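Side-chain contact in putative epoxide hydrolase protein (Klebsiella pneumoniae subsp. pneumoniae, PDB 5BOV), which belongs to the alpha/beta hydrolase fold family and is probably a hydrolase, with epoxide hydrolase or monoacylglycerol lipase activity proposed but unproven: residues Q32-L37 and P52-K57. Residues are numbered along the deposited sequence; the frame is centred on the assembly and turned at random.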
loop_
_atom_site.group_PDB
_atom_site.type_symbol
_atom_site.label_atom_id
_atom_site.label_comp_id
_atom_site.label_asym_id
_atom_site.label_seq_id
_atom_site.Cartn_x
_atom_site.Cartn_y
_atom_site.Cartn_z
ATOM N N GLN A 32 8.458 -9.057 17.646
ATOM C CA GLN A 32 8.205 -9.550 16.286
ATOM C C GLN A 32 7.991 -8.347 15.386
ATOM O O GLN A 32 7.065 -7.601 15.596
ATOM C CB GLN A 32 6.930 -10.413 16.288
ATOM C CG GLN A 32 6.450 -10.826 14.867
ATOM C CD GLN A 32 7.461 -11.586 14.053
ATOM O OE1 GLN A 32 7.946 -12.617 14.502
ATOM N NE2 GLN A 32 7.722 -11.149 12.827
ATOM N N PRO A 33 8.762 -8.237 14.291
ATOM C CA PRO A 33 8.519 -7.079 13.410
ATOM C C PRO A 33 7.266 -7.207 12.536
ATOM O O PRO A 33 7.010 -8.262 11.979
ATOM C CB PRO A 33 9.815 -7.025 12.505
ATOM C CG PRO A 33 10.823 -7.843 13.257
ATOM C CD PRO A 33 10.062 -8.876 14.002
ATOM N N VAL A 34 6.561 -6.072 12.389
ATOM C CA VAL A 34 5.421 -5.913 11.505
ATOM C C VAL A 34 5.636 -4.626 10.698
ATOM O O VAL A 34 6.003 -3.616 11.293
ATOM C CB VAL A 34 4.107 -5.724 12.312
ATOM C CG1 VAL A 34 2.921 -5.628 11.404
ATOM C CG2 VAL A 34 3.906 -6.820 13.319
ATOM N N ILE A 35 5.440 -4.691 9.380
ATOM C CA ILE A 35 5.600 -3.542 8.491
ATOM C C ILE A 35 4.241 -3.284 7.854
ATOM O O ILE A 35 3.647 -4.199 7.254
ATOM C CB ILE A 35 6.695 -3.758 7.420
ATOM C CG1 ILE A 35 8.033 -4.078 8.121
ATOM C CG2 ILE A 35 6.790 -2.519 6.529
ATOM C CD1 ILE A 35 9.148 -4.425 7.167
ATOM N N LEU A 36 3.744 -2.068 8.064
ATOM C CA LEU A 36 2.383 -1.695 7.688
ATOM C C LEU A 36 2.523 -0.700 6.557
ATOM O O LEU A 36 3.057 0.388 6.730
ATOM C CB LEU A 36 1.641 -1.061 8.876
ATOM C CG LEU A 36 1.546 -1.944 10.142
ATOM C CD1 LEU A 36 0.948 -1.130 11.302
ATOM C CD2 LEU A 36 0.766 -3.224 9.891
ATOM N N LEU A 37 1.862 -1.015 5.420
ATOM C CA LEU A 37 2.027 -0.218 4.210
ATOM C C LEU A 37 0.728 0.412 3.771
ATOM O O LEU A 37 -0.307 -0.282 3.529
ATOM C CB LEU A 37 2.572 -1.133 3.107
ATOM C CG LEU A 37 3.913 -1.816 3.362
ATOM C CD1 LEU A 37 4.294 -2.705 2.186
ATOM C CD2 LEU A 37 5.036 -0.828 3.674
ATOM N N PRO A 52 0.060 1.568 17.465
ATOM C CA PRO A 52 0.329 1.549 18.869
ATOM C C PRO A 52 -0.366 0.381 19.541
ATOM O O PRO A 52 0.149 -0.101 20.557
ATOM C CB PRO A 52 -0.236 2.886 19.378
ATOM C CG PRO A 52 -0.302 3.769 18.185
ATOM C CD PRO A 52 -0.433 2.895 17.015
ATOM N N ALA A 53 -1.498 -0.066 18.996
ATOM C CA ALA A 53 -2.185 -1.224 19.579
ATOM C C ALA A 53 -1.313 -2.466 19.432
ATOM O O ALA A 53 -1.180 -3.264 20.380
ATOM C CB ALA A 53 -3.514 -1.486 18.878
ATOM N N LEU A 54 -0.709 -2.657 18.294
ATOM C CA LEU A 54 0.250 -3.791 18.097
ATOM C C LEU A 54 1.473 -3.643 18.976
ATOM O O LEU A 54 1.975 -4.647 19.549
ATOM C CB LEU A 54 0.633 -3.879 16.654
ATOM C CG LEU A 54 -0.430 -4.423 15.698
ATOM C CD1 LEU A 54 -0.063 -4.182 14.253
ATOM C CD2 LEU A 54 -0.688 -5.900 15.898
ATOM N N ALA A 55 2.001 -2.435 19.063
ATOM C CA ALA A 55 3.158 -2.198 19.928
ATOM C C ALA A 55 2.912 -2.566 21.371
ATOM O O ALA A 55 3.759 -3.176 22.045
ATOM C CB ALA A 55 3.631 -0.763 19.843
ATOM N N GLN A 56 1.727 -2.235 21.876
ATOM C CA GLN A 56 1.309 -2.601 23.267
ATOM C C GLN A 56 1.145 -4.068 23.494
ATOM O O GLN A 56 1.295 -4.536 24.607
ATOM C CB GLN A 56 0.089 -1.824 23.616
ATOM C CG GLN A 56 -0.468 -2.016 24.992
ATOM C CD GLN A 56 -1.583 -1.040 25.334
ATOM O OE1 GLN A 56 -2.034 -0.240 24.468
ATOM N NE2 GLN A 56 -2.058 -1.118 26.572
ATOM N N LYS A 57 0.902 -4.826 22.435
ATOM C CA LYS A 57 0.809 -6.279 22.478
ATOM C C LYS A 57 2.145 -6.990 22.142
ATOM O O LYS A 57 2.200 -8.205 22.010
ATOM C CB LYS A 57 -0.271 -6.751 21.496
ATOM C CG LYS A 57 -1.743 -6.481 21.982
ATOM C CD LYS A 57 -2.320 -7.577 22.949
ATOM C CE LYS A 57 -3.462 -7.300 23.937
ATOM N NZ LYS A 57 -3.888 -8.558 24.571
#
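L54 of helix 50-56 joins V34 and L36 of strand 32-37 in a small buried contact, 91 Å² counted over both sides. A53 touches V295 of helix 291-303, so this helix also packs against the C-terminal one. L54 itself spans the gap to the sheet: its CA lies 8.6 Å from that of V34, the shortest CA-CA distance between the two segments. Its chi2 of 167° extends CD1 away from CA, and this single methyl makes both contacts. L54 CD1 is 4.4 Å from V34 CG1 and also 4.4 Å from L36 CD1, so it faces two residues on the same side of the strand. L36 reaches back in like manner, its CD1 opposite CA (chi2 173°). V298 of helix 291-303 touches both V34 and L54, adding a third element to the apolar cluster. Further on, Q56 N bonds P52 O at 3.0 Å, and K57 N makes weak bonds to A53 O and L54 O. The contact lies inside a beta-alpha-beta unit, strand 32-37, helix 50-56 and strand 59-74, of the alpha/beta hydrolase fold. Methyl groups alone meet, at relaxed distances, which implies nondirectional dispersion and water exclusion.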